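Local structure of putative hexose oxidase (5AWV) at residues V185-Q190 with D510-F515; K82-R87 with V102-D107. The protein is a flavoprotein that carries FAD and binds the glycopeptide antibiotic teicoplanin, and probably oxidises a sugar of such glycopeptides. All blocks are in the same frame, centred on the assembly; numbering follows the deposited sequence.

Contact 1 (V185-Q190 with D510-F515); sequences VVVNKQ and DPRNHF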
ATOM      1  N   VAL A 185      16.867  -8.504  -1.259  1.00 16.63           N
ATOM      2  CA  VAL A 185      17.425  -9.831  -1.379  1.00 17.93           C
ATOM      3  C   VAL A 185      16.979 -10.377  -2.758  1.00 20.15           C
ATOM      4  O   VAL A 185      15.792 -10.529  -3.022  1.00 20.48           O
ATOM      5  CB  VAL A 185      17.016 -10.737  -0.245  1.00 19.78           C
ATOM      6  CG1 VAL A 185      17.401 -12.173  -0.478  1.00 20.81           C
ATOM      7  CG2 VAL A 185      17.570 -10.228   1.074  1.00 18.12           C
ATOM      8  N   VAL A 186      17.946 -10.564  -3.636  1.00 17.53           N
ATOM      9  CA  VAL A 186      17.739 -11.072  -4.978  1.00 22.42           C
ATOM     10  C   VAL A 186      18.393 -12.444  -5.174  1.00 24.71           C
ATOM     11  O   VAL A 186      19.269 -12.807  -4.400  1.00 24.79           O
ATOM     12  CB  VAL A 186      18.345 -10.096  -6.032  1.00 24.03           C
ATOM     13  CG1 VAL A 186      17.642  -8.738  -5.948  1.00 22.26           C
ATOM     14  CG2 VAL A 186      19.877  -9.932  -5.874  1.00 23.95           C
ATOM     15  N   VAL A 187      18.017 -13.135  -6.247  1.00 23.69           N
ATOM     16  CA  VAL A 187      18.508 -14.480  -6.537  1.00 24.31           C
ATOM     17  C   VAL A 187      19.226 -14.436  -7.856  1.00 25.40           C
ATOM     18  O   VAL A 187      18.612 -14.068  -8.870  1.00 23.50           O
ATOM     19  CB  VAL A 187      17.376 -15.469  -6.655  1.00 23.29           C
ATOM     20  CG1 VAL A 187      17.865 -16.805  -7.126  1.00 29.28           C
ATOM     21  CG2 VAL A 187      16.677 -15.653  -5.307  1.00 24.29           C
ATOM     22  N   ASN A 188      20.515 -14.846  -7.882  1.00 24.25           N
ATOM     23  CA  ASN A 188      21.282 -14.768  -9.167  1.00 24.15           C
ATOM     24  C   ASN A 188      21.038 -15.974 -10.064  1.00 22.53           C
ATOM     25  O   ASN A 188      20.290 -16.871  -9.722  1.00 20.88           O
ATOM     26  CB  ASN A 188      22.816 -14.533  -8.909  1.00 25.84           C
ATOM     27  CG  ASN A 188      23.480 -15.689  -8.198  1.00 21.68           C
ATOM     28  OD1 ASN A 188      22.970 -16.776  -8.071  1.00 24.07           O
ATOM     29  ND2 ASN A 188      24.592 -15.409  -7.676  1.00 30.50           N
ATOM     30  N   LYS A 189      21.676 -16.019 -11.233  1.00 26.19           N
ATOM     31  CA  LYS A 189      21.434 -17.155 -12.147  1.00 29.72           C
ATOM     32  C   LYS A 189      21.859 -18.478 -11.555  1.00 29.22           C
ATOM     33  O   LYS A 189      21.199 -19.473 -11.793  1.00 28.80           O
ATOM     34  CB  LYS A 189      22.081 -16.964 -13.540  1.00 37.63           C
ATOM     35  CG  LYS A 189      21.282 -17.802 -14.562  1.00 51.21           C
ATOM     36  CD  LYS A 189      21.969 -18.155 -15.898  1.00 64.17           C
ATOM     37  CE  LYS A 189      21.204 -17.665 -17.134  1.00 67.58           C
ATOM     38  NZ  LYS A 189      21.394 -16.191 -17.278  1.00 73.28           N
ATOM     39  N   GLN A 190      22.877 -18.498 -10.685  1.00 31.12           N
ATOM     40  CA  GLN A 190      23.259 -19.774 -10.027  1.00 35.96           C
ATOM     41  C   GLN A 190      22.354 -20.152  -8.869  1.00 35.46           C
ATOM     42  O   GLN A 190      22.546 -21.200  -8.272  1.00 33.72           O
ATOM     43  CB  GLN A 190      24.714 -19.765  -9.518  1.00 39.85           C
ATOM     44  CG  GLN A 190      25.757 -19.559 -10.622  1.00 42.60           C
ATOM     45  CD  GLN A 190      25.748 -18.145 -11.174  1.00 47.83           C
ATOM     46  OE1 GLN A 190      25.378 -17.192 -10.471  1.00 49.39           O
ATOM     47  NE2 GLN A 190      26.081 -17.999 -12.450  1.00 51.05           N
ATOM     48  N   ASP A 510      16.498 -10.789 -11.422  1.00 18.82           N
ATOM     49  CA  ASP A 510      15.779 -12.065 -11.141  1.00 19.52           C
ATOM     50  C   ASP A 510      15.767 -12.940 -12.423  1.00 22.66           C
ATOM     51  O   ASP A 510      14.678 -13.321 -12.970  1.00 22.87           O
ATOM     52  CB  ASP A 510      14.310 -11.847 -10.624  1.00 19.63           C
ATOM     53  CG  ASP A 510      13.607 -13.116 -10.282  1.00 20.25           C
ATOM     54  OD1 ASP A 510      14.258 -14.145  -9.987  1.00 20.35           O
ATOM     55  OD2 ASP A 510      12.346 -13.186 -10.267  1.00 21.73           O
ATOM     56  N   PRO A 511      16.974 -13.289 -12.920  1.00 26.21           N
ATOM     57  CA  PRO A 511      17.052 -14.053 -14.190  1.00 25.64           C
ATOM     58  C   PRO A 511      16.355 -15.384 -14.149  1.00 25.59           C
ATOM     59  O   PRO A 511      15.890 -15.823 -15.164  1.00 25.98           O
ATOM     60  CB  PRO A 511      18.569 -14.177 -14.441  1.00 25.41           C
ATOM     61  CG  PRO A 511      19.154 -14.141 -13.055  1.00 25.70           C
ATOM     62  CD  PRO A 511      18.330 -13.057 -12.372  1.00 26.99           C
ATOM     63  N   ARG A 512      16.142 -15.969 -12.994  1.00 22.76           N
ATOM     64  CA  ARG A 512      15.400 -17.215 -12.942  1.00 24.18           C
ATOM     65  C   ARG A 512      13.899 -17.072 -12.802  1.00 22.44           C
ATOM     66  O   ARG A 512      13.177 -18.099 -12.797  1.00 21.74           O
ATOM     67  CB  ARG A 512      15.884 -18.137 -11.816  1.00 26.83           C
ATOM     68  CG  ARG A 512      17.354 -18.489 -11.934  1.00 30.05           C
ATOM     69  CD  ARG A 512      17.963 -18.808 -10.576  1.00 30.31           C
ATOM     70  NE  ARG A 512      17.444 -20.072 -10.148  1.00 29.59           N
ATOM     71  CZ  ARG A 512      18.048 -21.257 -10.261  1.00 37.40           C
ATOM     72  NH1 ARG A 512      19.258 -21.392 -10.783  1.00 36.48           N
ATOM     73  NH2 ARG A 512      17.420 -22.310  -9.821  1.00 37.72           N
ATOM     74  N   ASN A 513      13.396 -15.844 -12.718  1.00 21.64           N
ATOM     75  CA  ASN A 513      11.983 -15.655 -12.534  1.00 19.57           C
ATOM     76  C   ASN A 513      11.465 -16.392 -11.296  1.00 18.27           C
ATOM     77  O   ASN A 513      10.442 -17.066 -11.289  1.00 21.42           O
ATOM     78  CB  ASN A 513      11.209 -16.023 -13.809  1.00 20.91           C
ATOM     79  CG  ASN A 513       9.783 -15.459 -13.818  1.00 21.39           C
ATOM     80  OD1 ASN A 513       8.837 -16.086 -14.299  1.00 25.95           O
ATOM     81  ND2 ASN A 513       9.639 -14.352 -13.219  1.00 17.03           N
ATOM     82  N   HIS A 514      12.210 -16.286 -10.211  1.00 20.08           N
ATOM     83  CA  HIS A 514      11.765 -16.925  -8.968  1.00 20.22           C
ATOM     84  C   HIS A 514      10.696 -16.081  -8.272  1.00 20.81           C
ATOM     85  O   HIS A 514       9.946 -16.631  -7.499  1.00 22.09           O
ATOM     86  CB  HIS A 514      12.940 -17.123  -8.055  1.00 22.12           C
ATOM     87  CG  HIS A 514      12.656 -17.977  -6.878  1.00 24.48           C
ATOM     88  ND1 HIS A 514      12.323 -19.312  -6.987  1.00 25.73           N
ATOM     89  CD2 HIS A 514      12.629 -17.678  -5.557  1.00 24.54           C
ATOM     90  CE1 HIS A 514      12.092 -19.796  -5.780  1.00 26.45           C
ATOM     91  NE2 HIS A 514      12.273 -18.831  -4.898  1.00 25.52           N
ATOM     92  N   PHE A 515      10.659 -14.779  -8.540  1.00 17.48           N
ATOM     93  CA  PHE A 515       9.609 -13.890  -7.975  1.00 20.86           C
ATOM     94  C   PHE A 515       8.577 -13.615  -9.049  1.00 17.32           C
ATOM     95  O   PHE A 515       8.864 -12.938 -10.002  1.00 17.69           O
ATOM     96  CB  PHE A 515      10.249 -12.648  -7.425  1.00 19.92           C
ATOM     97  CG  PHE A 515      11.194 -12.959  -6.338  1.00 21.39           C
ATOM     98  CD1 PHE A 515      10.706 -13.206  -5.061  1.00 20.01           C
ATOM     99  CD2 PHE A 515      12.567 -13.149  -6.587  1.00 20.98           C
ATOM    100  CE1 PHE A 515      11.551 -13.577  -4.038  1.00 20.43           C
ATOM    101  CE2 PHE A 515      13.416 -13.520  -5.527  1.00 21.38           C
ATOM    102  CZ  PHE A 515      12.893 -13.704  -4.255  1.00 19.00           C
TER
HETATM  103  O   HOH W   1      16.671 -15.268 -10.373  1.00 17.53           O
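R512 reaches across to the loop that follows strand 179-187 and hands its NH1 to the backbone oxygen of K189, 2.9 Å from NH1 to O with an N-H...O angle of 160°. The oxygen lies at the edge of the guanidinium, practically in its plane, whereas seen from K189 the donor is tilted 32° off the carbonyl plane. CG of R512 sits beside its own backbone N, and the bend at chi3 (71°) turns the guanidinium toward K189. On the way, CD of R512 passes 3.1 Å from N188 O and 4.0 Å from CG1 of V187, whose side chain it meets at about a right angle. The other branch of V187 points elsewhere: CG2 lies beside the backbone N, anti to the carbonyl carbon, and packs 3.9 Å from CE2 of F515. V187 thus touches R512 with one methyl and F515 with the other. CG of P511 stands 3.6 Å from K189 N. A water joins the two segments, donating to V187 O and to OD1 of D510 and accepting from R512 N. The carboxylate of D510 also holds the backbone just beyond the type I turn D510-N513: OD1 and OD2 take the amides of H514 and F515, both on syn sides, while K506 forms a salt bridge with OD2. The contact thus joins the end of a strand in the FAD-binding domain to that turn after helix 499-509, in the berberine-like region, and helix 67-80 packs against V187 and R512 through V74 and V78. Chemically, the buried carboxylate is met by two amides, a water and a lysine, which would probably keep it ionised, and the same water donates to the strand's last carbonyl, V187 O, and ties it to the carboxylate and the turn.

Contact 2 (K82-R87 with V102-D107); sequences KRVAVR and VKVIID. With FAD (flavin-adenine dinucleotide), chain M.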
ATOM      1  N   LYS A  82      10.373 -24.477  -4.297  1.00 28.18           N
ATOM      2  CA  LYS A  82       9.029 -24.163  -3.785  1.00 30.88           C
ATOM      3  C   LYS A  82       8.602 -22.715  -4.228  1.00 24.37           C
ATOM      4  O   LYS A  82       9.394 -21.767  -4.153  1.00 28.79           O
ATOM      5  CB  LYS A  82       8.972 -24.359  -2.273  1.00 33.74           C
ATOM      6  CG  LYS A  82       8.754 -25.825  -1.874  1.00 41.19           C
ATOM      7  CD  LYS A  82       8.596 -25.921  -0.347  1.00 48.58           C
ATOM      8  CE  LYS A  82       8.732 -27.353   0.186  1.00 50.45           C
ATOM      9  NZ  LYS A  82       7.749 -28.230  -0.491  1.00 53.15           N
ATOM     10  N   ARG A  83       7.408 -22.577  -4.772  1.00 24.06           N
ATOM     11  CA  ARG A  83       6.912 -21.272  -5.208  1.00 22.53           C
ATOM     12  C   ARG A  83       6.692 -20.331  -3.975  1.00 21.03           C
ATOM     13  O   ARG A  83       6.077 -20.714  -2.996  1.00 20.22           O
ATOM     14  CB  ARG A  83       5.620 -21.402  -5.892  1.00 26.25           C
ATOM     15  CG  ARG A  83       5.106 -20.063  -6.297  1.00 28.68           C
ATOM     16  CD  ARG A  83       4.191 -20.234  -7.459  1.00 32.79           C
ATOM     17  NE  ARG A  83       3.466 -19.015  -7.679  1.00 32.50           N
ATOM     18  CZ  ARG A  83       2.577 -18.838  -8.634  1.00 34.56           C
ATOM     19  NH1 ARG A  83       2.270 -19.840  -9.493  1.00 32.64           N
ATOM     20  NH2 ARG A  83       1.973 -17.663  -8.702  1.00 32.69           N
ATOM     21  N   VAL A  84       7.304 -19.169  -4.010  1.00 19.79           N
ATOM     22  CA  VAL A  84       7.349 -18.312  -2.820  1.00 20.13           C
ATOM     23  C   VAL A  84       6.542 -17.023  -3.071  1.00 19.25           C
ATOM     24  O   VAL A  84       6.490 -16.554  -4.212  1.00 17.28           O
ATOM     25  CB  VAL A  84       8.798 -17.991  -2.434  1.00 19.44           C
ATOM     26  CG1 VAL A  84       9.525 -17.132  -3.439  1.00 19.59           C
ATOM     27  CG2 VAL A  84       8.911 -17.386  -1.042  1.00 22.19           C
ATOM     28  N   ALA A  85       5.988 -16.436  -1.998  1.00 16.82           N
ATOM     29  CA  ALA A  85       5.452 -15.079  -2.048  1.00 16.58           C
ATOM     30  C   ALA A  85       5.743 -14.394  -0.692  1.00 16.57           C
ATOM     31  O   ALA A  85       5.756 -15.065   0.341  1.00 15.70           O
ATOM     32  CB  ALA A  85       3.977 -15.126  -2.327  1.00 18.52           C
ATOM     33  N   VAL A  86       6.020 -13.102  -0.715  1.00 15.20           N
ATOM     34  CA  VAL A  86       6.311 -12.319   0.492  1.00 15.10           C
ATOM     35  C   VAL A  86       4.980 -11.718   0.939  1.00 15.74           C
ATOM     36  O   VAL A  86       4.163 -11.370   0.111  1.00 16.20           O
ATOM     37  CB  VAL A  86       7.302 -11.152   0.226  1.00 17.54           C
ATOM     38  CG1 VAL A  86       7.578 -10.381   1.516  1.00 15.11           C
ATOM     39  CG2 VAL A  86       8.547 -11.704  -0.439  1.00 21.08           C
ATOM     40  N   ARG A  87       4.721 -11.701   2.243  1.00 15.90           N
ATOM     41  CA  ARG A  87       3.636 -10.907   2.777  1.00 15.62           C
ATOM     42  C   ARG A  87       4.153  -9.879   3.763  1.00 15.93           C
ATOM     43  O   ARG A  87       4.813 -10.195   4.690  1.00 15.79           O
ATOM     44  CB  ARG A  87       2.577 -11.740   3.448  1.00 16.29           C
ATOM     45  CG  ARG A  87       1.229 -11.019   3.473  1.00 16.60           C
ATOM     46  CD  ARG A  87       0.330 -11.526   4.488  1.00 17.38           C
ATOM     47  NE  ARG A  87      -0.083 -12.954   4.424  1.00 17.99           N
ATOM     48  CZ  ARG A  87      -1.044 -13.521   3.726  1.00 16.51           C
ATOM     49  NH1 ARG A  87      -1.715 -12.902   2.814  1.00 18.24           N
ATOM     50  NH2 ARG A  87      -1.335 -14.817   3.995  1.00 18.26           N
ATOM     51  N   VAL A 102       1.071 -21.133  -4.210  1.00 22.53           N
ATOM     52  CA  VAL A 102       2.141 -20.624  -3.376  1.00 19.16           C
ATOM     53  C   VAL A 102       2.414 -21.657  -2.315  1.00 22.60           C
ATOM     54  O   VAL A 102       1.548 -22.041  -1.516  1.00 24.55           O
ATOM     55  CB  VAL A 102       1.781 -19.222  -2.746  1.00 20.01           C
ATOM     56  CG1 VAL A 102       2.754 -18.815  -1.693  1.00 20.13           C
ATOM     57  CG2 VAL A 102       1.833 -18.144  -3.819  1.00 20.67           C
ATOM     58  N   LYS A 103       3.663 -22.056  -2.210  1.00 23.38           N
ATOM     59  CA  LYS A 103       3.983 -23.032  -1.207  1.00 23.54           C
ATOM     60  C   LYS A 103       4.690 -22.508   0.005  1.00 21.70           C
ATOM     61  O   LYS A 103       4.709 -23.192   1.044  1.00 23.98           O
ATOM     62  CB  LYS A 103       4.836 -24.135  -1.857  1.00 24.86           C
ATOM     63  CG  LYS A 103       4.144 -24.873  -2.981  1.00 26.40           C
ATOM     64  CD  LYS A 103       2.927 -25.669  -2.536  1.00 29.10           C
ATOM     65  CE  LYS A 103       2.162 -26.192  -3.748  1.00 32.14           C
ATOM     66  NZ  LYS A 103       1.062 -27.062  -3.243  1.00 34.47           N
ATOM     67  N   VAL A 104       5.394 -21.410  -0.133  1.00 18.78           N
ATOM     68  CA  VAL A 104       5.963 -20.785   1.031  1.00 18.80           C
ATOM     69  C   VAL A 104       5.591 -19.322   1.054  1.00 20.86           C
ATOM     70  O   VAL A 104       5.769 -18.626   0.053  1.00 18.54           O
ATOM     71  CB  VAL A 104       7.469 -20.902   0.977  1.00 20.28           C
ATOM     72  CG1 VAL A 104       8.093 -20.221   2.136  1.00 20.74           C
ATOM     73  CG2 VAL A 104       7.877 -22.391   1.095  1.00 26.53           C
ATOM     74  N   ILE A 105       5.153 -18.835   2.213  1.00 20.57           N
ATOM     75  CA  ILE A 105       5.033 -17.380   2.424  1.00 19.66           C
ATOM     76  C   ILE A 105       6.171 -16.898   3.297  1.00 19.08           C
ATOM     77  O   ILE A 105       6.402 -17.457   4.363  1.00 24.34           O
ATOM     78  CB  ILE A 105       3.658 -17.034   3.037  1.00 19.75           C
ATOM     79  CG1 ILE A 105       2.600 -17.449   2.062  1.00 19.17           C
ATOM     80  CG2 ILE A 105       3.585 -15.529   3.338  1.00 18.76           C
ATOM     81  CD1 ILE A 105       1.186 -17.247   2.520  1.00 22.45           C
ATOM     82  N   ILE A 106       6.970 -15.947   2.824  1.00 15.73           N
ATOM     83  CA  ILE A 106       7.863 -15.248   3.687  1.00 17.12           C
ATOM     84  C   ILE A 106       7.086 -14.029   4.280  1.00 17.36           C
ATOM     85  O   ILE A 106       6.779 -13.062   3.575  1.00 17.18           O
ATOM     86  CB  ILE A 106       9.145 -14.816   2.983  1.00 17.91           C
ATOM     87  CG1 ILE A 106       9.851 -16.091   2.437  1.00 20.76           C
ATOM     88  CG2 ILE A 106      10.034 -14.056   3.932  1.00 18.99           C
ATOM     89  CD1 ILE A 106      11.091 -15.811   1.604  1.00 22.91           C
ATOM     90  N   ASP A 107       6.858 -14.095   5.585  1.00 15.38           N
ATOM     91  CA  ASP A 107       6.020 -13.153   6.286  1.00 17.65           C
ATOM     92  C   ASP A 107       6.918 -12.170   7.018  1.00 17.17           C
ATOM     93  O   ASP A 107       7.762 -12.571   7.811  1.00 19.44           O
ATOM     94  CB  ASP A 107       5.074 -13.883   7.237  1.00 18.91           C
ATOM     95  CG  ASP A 107       4.055 -12.927   7.903  1.00 21.54           C
ATOM     96  OD1 ASP A 107       4.497 -11.881   8.453  1.00 20.20           O
ATOM     97  OD2 ASP A 107       2.841 -13.210   7.797  1.00 23.12           O
TER
HETATM   98  PA  FAD M 601       0.890  -7.569   0.571  1.00 15.20           P
HETATM   99  O1A FAD M 601      -0.395  -8.271   0.186  1.00 14.06           O
HETATM  100  O2A FAD M 601       1.651  -7.982   1.745  1.00 14.49           O
HETATM  101  O5B FAD M 601       1.864  -7.493  -0.672  1.00 13.81           O
HETATM  102  C5B FAD M 601       1.445  -7.030  -2.001  1.00 14.19           C
HETATM  103  C4B FAD M 601       2.402  -7.525  -3.040  1.00 13.42           C
HETATM  104  O4B FAD M 601       3.739  -7.045  -2.857  1.00 13.89           O
HETATM  105  C3B FAD M 601       2.539  -9.052  -3.162  1.00 14.41           C
HETATM  106  O3B FAD M 601       2.872  -9.512  -4.494  1.00 15.13           O
HETATM  107  C2B FAD M 601       3.669  -9.263  -2.202  1.00 15.72           C
HETATM  108  O2B FAD M 601       4.264 -10.498  -2.423  1.00 15.73           O
HETATM  109  C1B FAD M 601       4.569  -8.100  -2.457  1.00 14.42           C
HETATM  110  N9A FAD M 601       5.374  -7.790  -1.300  1.00 14.60           N
HETATM  111  C8A FAD M 601       5.015  -7.538  -0.035  1.00 16.38           C
HETATM  112  N7A FAD M 601       6.075  -7.207   0.736  1.00 16.17           N
HETATM  113  C5A FAD M 601       7.147  -7.222  -0.044  1.00 15.61           C
HETATM  114  C6A FAD M 601       8.599  -7.038   0.162  1.00 14.82           C
HETATM  115  N6A FAD M 601       9.027  -6.752   1.388  1.00 14.39           N
HETATM  116  N1A FAD M 601       9.402  -7.141  -0.939  1.00 14.83           N
HETATM  117  C2A FAD M 601       8.904  -7.464  -2.169  1.00 17.11           C
HETATM  118  N3A FAD M 601       7.587  -7.692  -2.429  1.00 14.14           N
HETATM  119  C4A FAD M 601       6.716  -7.626  -1.383  1.00 16.31           C
HETATM  120  N1  FAD M 601      -2.868   2.266  -2.053  1.00 16.22           N
HETATM  121  C2  FAD M 601      -2.618   3.603  -2.189  1.00 17.14           C
HETATM  122  O2  FAD M 601      -1.646   3.972  -2.886  1.00 17.08           O
HETATM  123  N3  FAD M 601      -3.357   4.540  -1.575  1.00 19.34           N
HETATM  124  C4  FAD M 601      -4.315   4.223  -0.679  1.00 19.42           C
HETATM  125  O4  FAD M 601      -4.967   5.107  -0.080  1.00 22.02           O
HETATM  126  C4X FAD M 601      -4.619   2.805  -0.449  1.00 20.26           C
HETATM  127  N5  FAD M 601      -5.585   2.388   0.444  1.00 23.08           N
HETATM  128  C5X FAD M 601      -5.803   1.069   0.734  1.00 22.81           C
HETATM  129  C6  FAD M 601      -6.761   0.737   1.715  1.00 25.87           C
HETATM  130  C7  FAD M 601      -6.993  -0.655   1.875  1.00 22.79           C
HETATM  131  C7M FAD M 601      -8.062  -1.103   2.904  1.00 26.94           C
HETATM  132  C8  FAD M 601      -6.215  -1.725   1.134  1.00 19.07           C
HETATM  133  C8M FAD M 601      -6.296  -3.181   1.527  1.00 17.55           C
HETATM  134  C9  FAD M 601      -5.226  -1.306   0.217  1.00 17.27           C
HETATM  135  C9A FAD M 601      -5.019   0.020  -0.025  1.00 18.22           C
HETATM  136  N10 FAD M 601      -4.054   0.485  -0.959  1.00 18.43           N
HETATM  137  C10 FAD M 601      -3.806   1.831  -1.172  1.00 17.50           C
HETATM  138  C1' FAD M 601      -3.267  -0.489  -1.784  1.00 16.86           C
HETATM  139  C2' FAD M 601      -1.938  -0.804  -1.208  1.00 13.79           C
HETATM  140  O2' FAD M 601      -1.093   0.279  -1.546  1.00 11.93           O
HETATM  141  C3' FAD M 601      -1.503  -2.020  -1.938  1.00 13.52           C
HETATM  142  O3' FAD M 601      -2.506  -3.002  -1.673  1.00 13.70           O
HETATM  143  C4' FAD M 601      -0.117  -2.493  -1.420  1.00 13.40           C
HETATM  144  O4' FAD M 601       0.448  -3.316  -2.444  1.00 13.29           O
HETATM  145  C5' FAD M 601      -0.323  -3.318  -0.174  1.00 14.44           C
HETATM  146  O5' FAD M 601       0.948  -3.669   0.408  1.00 13.95           O
HETATM  147  P   FAD M 601       0.988  -4.755   1.541  1.00 13.88           P
HETATM  148  O1P FAD M 601       2.340  -4.890   2.047  1.00 13.05           O
HETATM  149  O2P FAD M 601      -0.054  -4.537   2.603  1.00 13.87           O
HETATM  150  O3P FAD M 601       0.424  -6.010   0.721  1.00 13.87           O
HETATM  151  O   HOH W   2       1.371 -14.725   6.252  1.00 19.08           O
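Two neighbouring parallel strands, 84-87 and 104-107, form one edge of the small mixed sheet in the FAD-binding domain, a PCMH-type fold. V84, A85, V86 and R87 pair with V104, I105, I106 and D107. R83 O accepts twice, from V104 N nearly in line with its carbonyl and from K103 N at 2.9 Å; A85 N, I106 N and R87 N continue the pairing. On the face turned to helix 67-80, CG2 of V84 lies 3.8 Å from CD1 of I106. K82 crosses V104 at about a right angle, its CD 3.9 Å from CG2, and its amine forms a salt bridge with D59. The other face carries A85, whose CB rests 3.9 Å from CG1 of V102, and R87. R87 bends at chi3 (-61°), bringing NH2 near CD1 of I105; D98 and L45 O hold the guanidinium's other nitrogens. A water in the guanidinium plane links R87 NE to OD2 of D107; R48 forms a salt bridge with that oxygen and S109 OG bonds OD1. Strand 84-87 touches the cofactor: CG1 of V86 packs 3.5 Å from C5A of the adenine, and the ribose hydroxyl O2B of FAD donates to V86 O at 2.7 Å.

Overall arrangement
Contacts 1 and 2 lie about 15 Å apart between centres, and they touch. H514 of contact 1 packs on strand 84-87, its NE2 3.5 Å from CG1 of V84 and its CE1 3.7 Å from K82 O, while CE1 of F515 comes within 4.1 Å of the same V84 methyl. Helix 67-80 packs against both, so the C-terminal turn, the end of strand 179-187 and the parallel pair share one packed region. Contact 2 meets FAD directly at its adenosine end; in contact 1 the side chain of F515 stays about 7 Å from the cofactor, one layer behind V86. Contact 2 thus borders the AMP half of FAD, and contact 1 lies in the layer behind it.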